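Local coordinates for ferripyochelin binding protein (Salmonella enterica subsp. enterica serovar Typhimurium, PDB 3R3R) that binds zinc and is a left-handed beta-helix protein of the gamma-class carbonic anhydrase family, whose own activity is not established, at residues 14-19 with 28-33; 21-26 with 41-46; 35-40 with 57-62; 52-57 with 83-88. One frame throughout, in Å; residues are numbered along the deposited sequence.

Overall arrangement
The four contacts belong to one single-stranded left-handed beta-helix and join successive turns of its coil. Contact 1 lies at a corner between strand 29-31 and the start of strand 17-18. Contact 2 pairs strands 23-24 and 41-42 on another face. The centres of contacts 1 and 2 are about 12 Å apart. Contact 3 runs from strand 34-36 into the next corner, and contact 4 pairs strands 54-57 and 84-86. Contacts 3 and 4 share Ile-57 and a parallel sheet, with centres about 11 Å apart. Each contact alternates along the chain with the next, 1 with 2, 2 with 3 and 3 with 4. Contact 4 lies nearest to the zinc-binding histidines, His-70 and His-99, whereas contact 2 is away from them.

Contact 1 (14-19 with 28-33); sequences LFPGIG and SVVIGD
The carbonyl O of Phe-15 and the carboxylate of Asp-33 are joined by one water. The water donates to Phe-15 O at 2.8 Å. It also donates to Asp-33 OD1, again with 2.8 Å from the water O to that atom. No direct hydrogen bond links the two segments, so this bridge is their polar connection. Asp-33 CG lies opposite its own backbone N (chi1 -169°), and the carboxylate is thereby carried out to the water. The other oxygen, OD2, forms a salt bridge with Arg-35, which should hold the group in place. Leu-14 packs slantwise across the same aspartate. Its CD1 comes 3.9 Å from Asp-33 CB, and its own CB lies 3.7 Å from Asp-33 N. Further along, the ring of Pro-16 covers the chain near Val-30 and Gly-32. Pro-16 CG meets Val-30 CG1 at 3.8 Å, and that methyl group also stands near Pro-16 CB. Gly-32 has a positive phi of 80°, and the chain turns a corner there. Phe-15 and Pro-16 also touch Leu-8 of strand 8-9, while Val-30 and Ile-18 meet Ile-24 of strand 23-24. Strand 29-31 pairs with strand 47-50, and strand 17-18 with strand 34-36. The contact thus stacks one corner of the left-handed beta-helix on the same corner of the next turn, near its N-terminal end.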
loop_
_atom_site.group_PDB
_atom_site.type_symbol
_atom_site.label_atom_id
_atom_site.label_comp_id
_atom_site.label_asym_id
_atom_site.label_seq_id
_atom_site.Cartn_x
_atom_site.Cartn_y
_atom_site.Cartn_z
ATOM N N LEU A 14 -13.620 -15.313 -1.695
ATOM C CA LEU A 14 -13.193 -13.912 -1.619
ATOM C C LEU A 14 -12.871 -13.385 -3.014
ATOM O O LEU A 14 -12.325 -14.118 -3.847
ATOM C CB LEU A 14 -11.938 -13.794 -0.743
ATOM C CG LEU A 14 -12.032 -14.412 0.657
ATOM C CD1 LEU A 14 -10.677 -14.425 1.346
ATOM C CD2 LEU A 14 -13.079 -13.681 1.506
ATOM N N PHE A 15 -13.168 -12.110 -3.261
ATOM C CA PHE A 15 -12.899 -11.499 -4.555
ATOM C C PHE A 15 -12.711 -10.002 -4.314
ATOM O O PHE A 15 -13.298 -9.448 -3.379
ATOM C CB PHE A 15 -14.047 -11.786 -5.554
ATOM C CG PHE A 15 -13.697 -11.456 -6.977
ATOM C CD1 PHE A 15 -12.927 -12.334 -7.733
ATOM C CD2 PHE A 15 -14.100 -10.259 -7.558
ATOM C CE1 PHE A 15 -12.570 -12.028 -9.048
ATOM C CE2 PHE A 15 -13.730 -9.946 -8.873
ATOM C CZ PHE A 15 -12.968 -10.827 -9.613
ATOM N N PRO A 16 -11.892 -9.339 -5.140
ATOM C CA PRO A 16 -11.653 -7.926 -4.826
ATOM C C PRO A 16 -12.904 -7.049 -4.915
ATOM O O PRO A 16 -13.786 -7.291 -5.746
ATOM C CB PRO A 16 -10.606 -7.516 -5.866
ATOM C CG PRO A 16 -9.828 -8.799 -6.118
ATOM C CD PRO A 16 -10.930 -9.854 -6.132
ATOM N N GLY A 17 -12.971 -6.046 -4.041
ATOM C CA GLY A 17 -14.029 -5.049 -4.056
ATOM C C GLY A 17 -13.455 -3.714 -4.489
ATOM O O GLY A 17 -12.494 -3.248 -3.889
ATOM N N ILE A 18 -14.034 -3.101 -5.519
ATOM C CA ILE A 18 -13.412 -1.981 -6.224
ATOM C C ILE A 18 -14.349 -0.780 -6.205
ATOM O O ILE A 18 -15.529 -0.895 -6.569
ATOM C CB ILE A 18 -13.131 -2.347 -7.702
ATOM C CG1 ILE A 18 -12.380 -3.683 -7.809
ATOM C CG2 ILE A 18 -12.403 -1.210 -8.420
ATOM C CD1 ILE A 18 -11.031 -3.712 -7.092
ATOM N N GLY A 19 -13.834 0.368 -5.773
ATOM C CA GLY A 19 -14.600 1.603 -5.809
ATOM C C GLY A 19 -14.587 2.286 -7.164
ATOM O O GLY A 19 -14.453 1.643 -8.201
ATOM N N SER A 28 -0.839 -6.341 -13.434
ATOM C CA SER A 28 -0.819 -6.572 -12.004
ATOM C C SER A 28 -1.753 -7.706 -11.609
ATOM O O SER A 28 -2.533 -8.181 -12.427
ATOM C CB SER A 28 -1.067 -5.270 -11.265
ATOM O OG SER A 28 0.066 -4.443 -11.527
ATOM N N VAL A 29 -1.624 -8.170 -10.375
ATOM C CA VAL A 29 -2.304 -9.377 -9.930
ATOM C C VAL A 29 -2.906 -9.061 -8.569
ATOM O O VAL A 29 -2.174 -8.767 -7.612
ATOM C CB VAL A 29 -1.323 -10.570 -9.831
ATOM C CG1 VAL A 29 -2.033 -11.804 -9.285
ATOM C CG2 VAL A 29 -0.657 -10.862 -11.200
ATOM N N VAL A 30 -4.238 -9.091 -8.490
ATOM C CA VAL A 30 -4.956 -8.721 -7.280
ATOM C C VAL A 30 -5.887 -9.867 -6.911
ATOM O O VAL A 30 -6.818 -10.166 -7.648
ATOM C CB VAL A 30 -5.730 -7.399 -7.489
ATOM C CG1 VAL A 30 -6.506 -7.016 -6.224
ATOM C CG2 VAL A 30 -4.758 -6.300 -7.915
ATOM N N ILE A 31 -5.611 -10.515 -5.783
ATOM C CA ILE A 31 -6.243 -11.780 -5.425
ATOM C C ILE A 31 -7.022 -11.686 -4.124
ATOM O O ILE A 31 -6.515 -11.204 -3.110
ATOM C CB ILE A 31 -5.155 -12.863 -5.236
ATOM C CG1 ILE A 31 -4.387 -13.108 -6.536
ATOM C CG2 ILE A 31 -5.745 -14.166 -4.694
ATOM C CD1 ILE A 31 -3.039 -13.769 -6.326
ATOM N N GLY A 32 -8.245 -12.198 -4.134
ATOM C CA GLY A 32 -8.946 -12.423 -2.887
ATOM C C GLY A 32 -9.580 -11.184 -2.299
ATOM O O GLY A 32 -10.143 -10.347 -3.021
ATOM N N ASP A 33 -9.488 -11.075 -0.977
ATOM C CA ASP A 33 -10.208 -10.041 -0.250
ATOM C C ASP A 33 -9.357 -8.767 -0.205
ATOM O O ASP A 33 -8.719 -8.448 0.818
ATOM C CB ASP A 33 -10.565 -10.524 1.152
ATOM C CG ASP A 33 -11.550 -9.607 1.859
ATOM O OD1 ASP A 33 -11.941 -8.561 1.289
ATOM O OD2 ASP A 33 -11.928 -9.953 3.001
HETATM O O HOH W 1 -13.187 -7.855 -1.135
#

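Contact 2 (21-26 with 41-46); sequences RVMIDT and GIWPLV
Met-23 extends its side chain with CG opposite the backbone N (chi1 180°), then bends at chi3 (68°) to lay its methyl group on Trp-43. The indole reaches that place with its CG opposite its own carbonyl carbon. Met-23 CE lies over the middle of one face, 3.6 Å from the centroid of the six-membered ring. This is a CH-pi contact, and its closest pair is Met-23 CE with Trp-43 CE2 at 3.4 Å. The sulfur stands farther above the same ring, its SD 4.7 Å from the centroid, which makes a Met-aromatic contact. The two side chains run nearly perpendicular to each other. At the backbone, strands 23-24 and 41-42 pair in parallel on successive turns of the left-handed beta-helix. Ile-42 N donates to Met-23 O at 2.8 Å. Asp-25 N returns a bond to Ile-42 O at 3.0 Å. Ile-24 and Ile-42 lie on the face of the sheet away from Met-23, and their CG1 atoms are 4.2 Å apart. Both touch Leu-36 of strand 34-36. Beyond the strands, the carboxylate of Asp-25 packs against the ring of Pro-44, with Asp-25 OD1 3.6 Å from Pro-44 CG. Asp-25 OD2 bonds to Ser-27. Helix 158-182 covers the Met-23 and Trp-43 side: Tyr-178 and Leu-179 touch Met-23, and Tyr-171 meets Trp-43 edge-to-face.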
loop_
_atom_site.group_PDB
_atom_site.type_symbol
_atom_site.label_atom_id
_atom_site.label_comp_id
_atom_site.label_asym_id
_atom_site.label_seq_id
_atom_site.Cartn_x
_atom_site.Cartn_y
_atom_site.Cartn_z
ATOM N N ARG A 21 -13.304 5.021 -10.161
ATOM C CA ARG A 21 -12.113 5.599 -10.776
ATOM C C ARG A 21 -10.844 4.893 -10.290
ATOM O O ARG A 21 -9.808 5.523 -10.073
ATOM C CB ARG A 21 -12.039 7.101 -10.507
ATOM C CG ARG A 21 -13.305 7.874 -10.955
ATOM C CD ARG A 21 -13.197 9.340 -10.570
ATOM N NE ARG A 21 -13.094 9.477 -9.125
ATOM C CZ ARG A 21 -14.135 9.475 -8.299
ATOM N NH1 ARG A 21 -15.377 9.381 -8.772
ATOM N NH2 ARG A 21 -13.924 9.588 -6.996
ATOM N N VAL A 22 -10.929 3.579 -10.104
ATOM C CA VAL A 22 -9.768 2.800 -9.682
ATOM C C VAL A 22 -9.004 2.327 -10.911
ATOM O O VAL A 22 -9.613 1.807 -11.854
ATOM C CB VAL A 22 -10.195 1.596 -8.816
ATOM C CG1 VAL A 22 -8.996 0.705 -8.472
ATOM C CG2 VAL A 22 -10.837 2.089 -7.540
ATOM N N MET A 23 -7.686 2.520 -10.916
ATOM C CA MET A 23 -6.858 1.923 -11.952
ATOM C C MET A 23 -6.187 0.664 -11.408
ATOM O O MET A 23 -5.547 0.712 -10.362
ATOM C CB MET A 23 -5.755 2.885 -12.400
ATOM C CG MET A 23 -4.863 2.298 -13.486
ATOM S SD MET A 23 -3.463 3.378 -13.890
ATOM C CE MET A 23 -2.506 3.274 -12.379
ATOM N N ILE A 24 -6.349 -0.456 -12.104
ATOM C CA ILE A 24 -5.562 -1.645 -11.802
ATOM C C ILE A 24 -4.860 -2.066 -13.075
ATOM O O ILE A 24 -5.496 -2.509 -14.033
ATOM C CB ILE A 24 -6.395 -2.813 -11.253
ATOM C CG1 ILE A 24 -7.244 -2.356 -10.061
ATOM C CG2 ILE A 24 -5.474 -3.958 -10.841
ATOM C CD1 ILE A 24 -8.693 -2.855 -10.096
ATOM N N ASP A 25 -3.546 -1.910 -13.111
ATOM C CA ASP A 25 -2.835 -2.196 -14.346
ATOM C C ASP A 25 -3.103 -3.623 -14.796
ATOM O O ASP A 25 -3.151 -4.545 -13.983
ATOM C CB ASP A 25 -1.332 -2.037 -14.176
ATOM C CG ASP A 25 -0.642 -1.915 -15.513
ATOM O OD1 ASP A 25 -0.721 -0.803 -16.081
ATOM O OD2 ASP A 25 -0.101 -2.920 -16.033
ATOM N N THR A 26 -3.219 -3.825 -16.093
ATOM C CA THR A 26 -3.484 -5.150 -16.627
ATOM C C THR A 26 -2.377 -6.140 -16.286
ATOM O O THR A 26 -2.596 -7.322 -16.320
ATOM C CB THR A 26 -3.670 -5.134 -18.153
ATOM O OG1 THR A 26 -2.498 -4.610 -18.776
ATOM C CG2 THR A 26 -4.866 -4.284 -18.525
ATOM N N GLY A 41 -4.782 3.821 -7.291
ATOM C CA GLY A 41 -4.064 3.421 -8.485
ATOM C C GLY A 41 -3.095 2.309 -8.180
ATOM O O GLY A 41 -2.222 2.477 -7.325
ATOM N N ILE A 42 -3.248 1.188 -8.885
ATOM C CA ILE A 42 -2.340 0.044 -8.775
ATOM C C ILE A 42 -1.544 -0.000 -10.079
ATOM O O ILE A 42 -2.095 -0.222 -11.163
ATOM C CB ILE A 42 -3.106 -1.281 -8.578
ATOM C CG1 ILE A 42 -4.149 -1.178 -7.455
ATOM C CG2 ILE A 42 -2.122 -2.448 -8.406
ATOM C CD1 ILE A 42 -3.602 -0.749 -6.131
ATOM N N TRP A 43 -0.250 0.268 -9.958
ATOM C CA TRP A 43 0.638 0.483 -11.090
ATOM C C TRP A 43 1.176 -0.864 -11.629
ATOM O O TRP A 43 0.830 -1.918 -11.096
ATOM C CB TRP A 43 1.712 1.507 -10.642
ATOM C CG TRP A 43 1.036 2.836 -10.452
ATOM C CD1 TRP A 43 0.312 3.266 -9.364
ATOM C CD2 TRP A 43 0.905 3.857 -11.446
ATOM N NE1 TRP A 43 -0.230 4.514 -9.616
ATOM C CE2 TRP A 43 0.119 4.892 -10.890
ATOM C CE3 TRP A 43 1.392 4.002 -12.754
ATOM C CZ2 TRP A 43 -0.188 6.057 -11.599
ATOM C CZ3 TRP A 43 1.082 5.156 -13.453
ATOM C CH2 TRP A 43 0.296 6.164 -12.876
ATOM N N PRO A 44 1.989 -0.842 -12.706
ATOM C CA PRO A 44 2.390 -2.124 -13.307
ATOM C C PRO A 44 3.179 -3.078 -12.407
ATOM O O PRO A 44 3.962 -2.673 -11.532
ATOM C CB PRO A 44 3.253 -1.698 -14.503
ATOM C CG PRO A 44 2.666 -0.331 -14.901
ATOM C CD PRO A 44 2.329 0.308 -13.568
ATOM N N LEU A 45 2.983 -4.365 -12.678
ATOM C CA LEU A 45 3.721 -5.458 -12.047
ATOM C C LEU A 45 3.675 -5.373 -10.523
ATOM O O LEU A 45 4.692 -5.527 -9.843
ATOM C CB LEU A 45 5.164 -5.544 -12.581
ATOM C CG LEU A 45 5.268 -5.790 -14.101
ATOM C CD1 LEU A 45 6.717 -5.989 -14.522
ATOM C CD2 LEU A 45 4.422 -6.983 -14.569
ATOM N N VAL A 46 2.477 -5.151 -9.995
ATOM C CA VAL A 46 2.224 -5.211 -8.558
ATOM C C VAL A 46 1.475 -6.497 -8.242
ATOM O O VAL A 46 0.610 -6.911 -9.012
ATOM C CB VAL A 46 1.364 -3.992 -8.137
ATOM C CG1 VAL A 46 0.825 -4.138 -6.730
ATOM C CG2 VAL A 46 2.171 -2.714 -8.237
#

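Contact 3 (35-40 with 57-62); sequences RLADDV and IGARTN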
loop_
_atom_site.group_PDB
_atom_site.type_symbol
_atom_site.label_atom_id
_atom_site.label_comp_id
_atom_site.label_asym_id
_atom_site.label_seq_id
_atom_site.Cartn_x
_atom_site.Cartn_y
_atom_site.Cartn_z
ATOM N N ARG A 35 -9.704 -4.763 -0.892
ATOM C CA ARG A 35 -10.737 -3.732 -0.908
ATOM C C ARG A 35 -10.069 -2.427 -1.330
ATOM O O ARG A 35 -9.254 -1.885 -0.592
ATOM C CB ARG A 35 -11.344 -3.624 0.500
ATOM C CG ARG A 35 -11.745 -4.989 1.082
ATOM C CD ARG A 35 -11.995 -4.957 2.576
ATOM N NE ARG A 35 -12.123 -6.307 3.131
ATOM C CZ ARG A 35 -12.304 -6.562 4.423
ATOM N NH1 ARG A 35 -12.387 -5.554 5.292
ATOM N NH2 ARG A 35 -12.413 -7.816 4.852
ATOM N N LEU A 36 -10.377 -1.946 -2.531
ATOM C CA LEU A 36 -9.724 -0.764 -3.083
ATOM C C LEU A 36 -10.746 0.355 -3.135
ATOM O O LEU A 36 -11.749 0.269 -3.850
ATOM C CB LEU A 36 -9.192 -1.042 -4.486
ATOM C CG LEU A 36 -8.214 -2.210 -4.576
ATOM C CD1 LEU A 36 -7.712 -2.329 -5.993
ATOM C CD2 LEU A 36 -7.035 -2.048 -3.595
ATOM N N ALA A 37 -10.497 1.394 -2.355
ATOM C CA ALA A 37 -11.375 2.548 -2.302
ATOM C C ALA A 37 -11.243 3.434 -3.546
ATOM O O ALA A 37 -10.408 3.187 -4.417
ATOM C CB ALA A 37 -11.112 3.329 -1.038
ATOM N N ASP A 38 -12.109 4.435 -3.644
ATOM C CA ASP A 38 -12.111 5.352 -4.777
ATOM C C ASP A 38 -10.728 5.932 -5.063
ATOM O O ASP A 38 -9.985 6.276 -4.145
ATOM C CB ASP A 38 -13.027 6.544 -4.501
ATOM C CG ASP A 38 -14.496 6.176 -4.396
ATOM O OD1 ASP A 38 -14.905 5.050 -4.759
ATOM O OD2 ASP A 38 -15.254 7.066 -3.964
ATOM N N ASP A 39 -10.414 6.073 -6.347
ATOM C CA ASP A 39 -9.223 6.790 -6.796
ATOM C C ASP A 39 -7.904 6.108 -6.445
ATOM O O ASP A 39 -6.852 6.728 -6.538
ATOM C CB ASP A 39 -9.230 8.238 -6.289
ATOM C CG ASP A 39 -10.307 9.079 -6.948
ATOM O OD1 ASP A 39 -10.354 9.143 -8.197
ATOM O OD2 ASP A 39 -11.118 9.665 -6.210
ATOM N N VAL A 40 -7.958 4.837 -6.050
ATOM C CA VAL A 40 -6.740 4.051 -5.865
ATOM C C VAL A 40 -6.110 3.750 -7.225
ATOM O O VAL A 40 -6.818 3.487 -8.206
ATOM C CB VAL A 40 -7.049 2.743 -5.094
ATOM C CG1 VAL A 40 -5.923 1.721 -5.212
ATOM C CG2 VAL A 40 -7.291 3.045 -3.629
ATOM N N ILE A 57 -7.312 -0.833 1.232
ATOM C CA ILE A 57 -6.539 0.309 0.758
ATOM C C ILE A 57 -7.468 1.506 0.595
ATOM O O ILE A 57 -8.434 1.442 -0.154
ATOM C CB ILE A 57 -5.783 -0.009 -0.549
ATOM C CG1 ILE A 57 -4.925 -1.274 -0.374
ATOM C CG2 ILE A 57 -4.916 1.174 -0.937
ATOM C CD1 ILE A 57 -4.074 -1.652 -1.584
ATOM N N GLY A 58 -7.165 2.578 1.321
ATOM C CA GLY A 58 -8.023 3.749 1.377
ATOM C C GLY A 58 -7.952 4.631 0.142
ATOM O O GLY A 58 -7.081 4.468 -0.722
ATOM N N ALA A 59 -8.867 5.593 0.072
ATOM C CA ALA A 59 -9.056 6.411 -1.120
ATOM C C ALA A 59 -7.812 7.217 -1.500
ATOM O O ALA A 59 -7.075 7.718 -0.636
ATOM C CB ALA A 59 -10.273 7.339 -0.962
ATOM N N ARG A 60 -7.595 7.342 -2.807
ATOM C CA ARG A 60 -6.550 8.207 -3.355
ATOM C C ARG A 60 -5.153 7.737 -2.992
ATOM O O ARG A 60 -4.223 8.533 -2.921
ATOM C CB ARG A 60 -6.763 9.680 -2.939
ATOM C CG ARG A 60 -8.133 10.255 -3.350
ATOM C CD ARG A 60 -8.383 11.652 -2.774
ATOM N NE ARG A 60 -8.211 11.658 -1.330
ATOM C CZ ARG A 60 -9.129 11.262 -0.447
ATOM N NH1 ARG A 60 -10.349 10.871 -0.827
ATOM N NH2 ARG A 60 -8.828 11.272 0.842
ATOM N N THR A 61 -5.010 6.434 -2.781
ATOM C CA THR A 61 -3.713 5.836 -2.476
ATOM C C THR A 61 -3.134 5.159 -3.709
ATOM O O THR A 61 -3.860 4.502 -4.468
ATOM C CB THR A 61 -3.869 4.861 -1.297
ATOM O OG1 THR A 61 -3.994 5.661 -0.111
ATOM C CG2 THR A 61 -2.703 3.857 -1.179
ATOM N N ASN A 62 -1.831 5.370 -3.928
ATOM C CA ASN A 62 -1.122 4.741 -5.023
ATOM C C ASN A 62 -0.219 3.630 -4.506
ATOM O O ASN A 62 0.466 3.779 -3.485
ATOM C CB ASN A 62 -0.350 5.766 -5.874
ATOM C CG ASN A 62 0.618 6.619 -5.066
ATOM O OD1 ASN A 62 0.249 7.683 -4.503
ATOM N ND2 ASN A 62 1.851 6.178 -5.012
HETATM O O HOH W 2 -4.002 7.069 -6.695
HETATM O O HOH W 3 -11.584 10.225 -3.539
#
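Leu-36 and Ile-57 lie side by side and point the same way, with Leu-36 CD2 3.6 Å from Ile-57 CD1. Leu-36 CG and Ile-57 CG1 are both opposite their own carbonyl carbons (chi1 -57° and -54°), which turns the two side chains the same way. Val-40 CG2 reaches the other arm of the isoleucine, 4.0 Å from Ile-57 CG2. The backbone holds these side chains in step. Ile-57 N donates to Arg-35 O at 2.9 Å, and Ala-37 N donates to Ile-57 O at 3.0 Å. Beyond this parallel pairing both segments leave their strands through type II turns, Ala-37 to Val-40 and Gly-58 to Thr-61. Stacked corners of this kind let a left-handed beta-helix repeat its coil. Arg-60 N bonds to Asp-38 O at 2.9 Å and ties one turn to the other. The methyl groups of Ala-37 and Ala-59 meet there as well, their CB atoms 4.1 Å apart. Asp-39 CB rests on the aliphatic part of Arg-60, 3.7 Å from its CG. The charged ends do not touch directly. A water in the plane of the guanidinium, at its edge, accepts from Arg-60 NH1 and donates to Asp-39 OD2. Farther out, Asp-39 OD1 forms salt bridges with Lys-175 and Arg-21. Arg-60 is held by Asp-89 and Glu-88, and Thr-61 OG1 by Gly-87 and Val-90.

Contact 4 (52-57 with 83-88); sequences VNYVAI and PLIIGE
Pro-83 lies over one face of the Tyr-54 ring, toward its rim. Pro-83 CB is 3.7 Å from the ring centroid and 18° off the normal, a CH-pi contact. The methyl group of Ala-56 sits at the ring edge, in its plane. Ile-85 comes to the hydroxyl end, its CD1 3.5 Å from Tyr-54 OH. The ring is brought here by an uncommon first torsion, with CG placed between the backbone N and the carbonyl carbon (chi1 73°). Arg-35 makes a cation-pi contact with the same ring. Asn-53 runs alongside Pro-83. Its OD1 accepts from Tyr-54 N at 3.0 Å through an in-plane lone pair, and its ND2 is bonded to the carbonyls of Thr-72 and His-80, so the amide is fixed at both ends. Three backbone bonds then join the parallel strands. Leu-84 N donates to Tyr-54 O, and Ala-56 N to Leu-84 O. The shortest runs from Ile-86 N to Ala-56 O at 2.8 Å. On the opposite face from Ala-56 and Ile-85, Val-55 lies beside Leu-84, with Val-55 CG1 3.9 Å from Leu-84 CD2. Ile-86 extends that row next to Ile-57. Leu-69 of strand 68-70 and Leu-98 of strand 97-99 pack on Leu-84 and Ile-86 inside the coil. Such aliphatic stacking between successive turns is characteristic of the left-handed beta-helix of gamma-class carbonic anhydrases, here close to the zinc-binding His-70 and His-99.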
loop_
_atom_site.group_PDB
_atom_site.type_symbol
_atom_site.label_atom_id
_atom_site.label_comp_id
_atom_site.label_asym_id
_atom_site.label_seq_id
_atom_site.Cartn_x
_atom_site.Cartn_y
_atom_site.Cartn_z
ATOM N N VAL A 52 -5.026 -15.278 2.731
ATOM C CA VAL A 52 -5.081 -15.756 4.107
ATOM C C VAL A 52 -5.484 -14.652 5.084
ATOM O O VAL A 52 -5.681 -14.895 6.255
ATOM C CB VAL A 52 -3.774 -16.445 4.532
ATOM C CG1 VAL A 52 -3.485 -17.595 3.615
ATOM C CG2 VAL A 52 -2.611 -15.456 4.539
ATOM N N ASN A 53 -5.581 -13.431 4.575
ATOM C CA ASN A 53 -6.119 -12.322 5.354
ATOM C C ASN A 53 -6.481 -11.204 4.378
ATOM O O ASN A 53 -6.147 -11.296 3.193
ATOM C CB ASN A 53 -5.126 -11.862 6.416
ATOM C CG ASN A 53 -5.794 -11.547 7.728
ATOM O OD1 ASN A 53 -6.855 -10.912 7.766
ATOM N ND2 ASN A 53 -5.175 -11.979 8.819
ATOM N N TYR A 54 -7.186 -10.178 4.850
ATOM C CA TYR A 54 -7.638 -9.128 3.944
ATOM C C TYR A 54 -6.622 -8.008 3.790
ATOM O O TYR A 54 -5.724 -7.815 4.635
ATOM C CB TYR A 54 -8.995 -8.555 4.376
ATOM C CG TYR A 54 -8.970 -7.663 5.593
ATOM C CD1 TYR A 54 -8.796 -6.297 5.459
ATOM C CD2 TYR A 54 -9.142 -8.182 6.877
ATOM C CE1 TYR A 54 -8.787 -5.460 6.553
ATOM C CE2 TYR A 54 -9.132 -7.342 8.001
ATOM C CZ TYR A 54 -8.950 -5.976 7.817
ATOM O OH TYR A 54 -8.933 -5.108 8.885
ATOM N N VAL A 55 -6.792 -7.265 2.694
ATOM C CA VAL A 55 -6.040 -6.053 2.395
ATOM C C VAL A 55 -7.055 -4.941 2.143
ATOM O O VAL A 55 -7.953 -5.108 1.318
ATOM C CB VAL A 55 -5.166 -6.245 1.139
ATOM C CG1 VAL A 55 -4.430 -4.953 0.826
ATOM C CG2 VAL A 55 -4.181 -7.398 1.334
ATOM N N ALA A 56 -6.944 -3.836 2.881
ATOM C CA ALA A 56 -7.845 -2.689 2.699
ATOM C C ALA A 56 -7.006 -1.477 2.359
ATOM O O ALA A 56 -6.068 -1.153 3.095
ATOM C CB ALA A 56 -8.694 -2.434 3.958
ATOM N N ILE A 57 -7.312 -0.833 1.232
ATOM C CA ILE A 57 -6.539 0.309 0.758
ATOM C C ILE A 57 -7.468 1.506 0.595
ATOM O O ILE A 57 -8.434 1.442 -0.154
ATOM C CB ILE A 57 -5.783 -0.009 -0.549
ATOM C CG1 ILE A 57 -4.925 -1.274 -0.374
ATOM C CG2 ILE A 57 -4.916 1.174 -0.937
ATOM C CD1 ILE A 57 -4.074 -1.652 -1.584
ATOM N N PRO A 83 -3.675 -8.615 8.964
ATOM C CA PRO A 83 -4.170 -8.073 7.698
ATOM C C PRO A 83 -3.328 -6.853 7.329
ATOM O O PRO A 83 -2.499 -6.396 8.125
ATOM C CB PRO A 83 -5.607 -7.650 8.039
ATOM C CG PRO A 83 -5.517 -7.265 9.503
ATOM C CD PRO A 83 -4.528 -8.241 10.111
ATOM N N LEU A 84 -3.551 -6.330 6.132
ATOM C CA LEU A 84 -2.822 -5.170 5.657
ATOM C C LEU A 84 -3.813 -4.030 5.505
ATOM O O LEU A 84 -4.754 -4.128 4.699
ATOM C CB LEU A 84 -2.162 -5.504 4.319
ATOM C CG LEU A 84 -1.430 -4.349 3.622
ATOM C CD1 LEU A 84 -0.349 -3.720 4.506
ATOM C CD2 LEU A 84 -0.820 -4.880 2.328
ATOM N N ILE A 85 -3.602 -2.963 6.270
ATOM C CA ILE A 85 -4.537 -1.848 6.306
ATOM C C ILE A 85 -3.772 -0.605 5.912
ATOM O O ILE A 85 -2.776 -0.280 6.548
ATOM C CB ILE A 85 -5.113 -1.673 7.720
ATOM C CG1 ILE A 85 -5.923 -2.913 8.119
ATOM C CG2 ILE A 85 -5.970 -0.400 7.783
ATOM C CD1 ILE A 85 -6.224 -3.035 9.625
ATOM N N ILE A 86 -4.221 0.065 4.856
ATOM C CA ILE A 86 -3.534 1.245 4.340
ATOM C C ILE A 86 -4.568 2.358 4.216
ATOM O O ILE A 86 -5.655 2.137 3.675
ATOM C CB ILE A 86 -2.887 0.973 2.953
ATOM C CG1 ILE A 86 -1.931 -0.222 3.016
ATOM C CG2 ILE A 86 -2.187 2.235 2.394
ATOM C CD1 ILE A 86 -1.420 -0.646 1.657
ATOM N N GLY A 87 -4.229 3.548 4.709
ATOM C CA GLY A 87 -5.159 4.668 4.727
ATOM C C GLY A 87 -5.284 5.411 3.414
ATOM O O GLY A 87 -5.013 4.860 2.343
ATOM N N GLU A 88 -5.749 6.658 3.517
ATOM C CA GLU A 88 -6.034 7.529 2.383
ATOM C C GLU A 88 -4.833 8.408 2.039
ATOM O O GLU A 88 -4.036 8.754 2.919
ATOM C CB GLU A 88 -7.221 8.445 2.716
ATOM C CG GLU A 88 -8.449 7.673 3.139
ATOM C CD GLU A 88 -9.698 8.538 3.219
ATOM O OE1 GLU A 88 -9.603 9.767 3.414
ATOM O OE2 GLU A 88 -10.804 7.981 3.079
#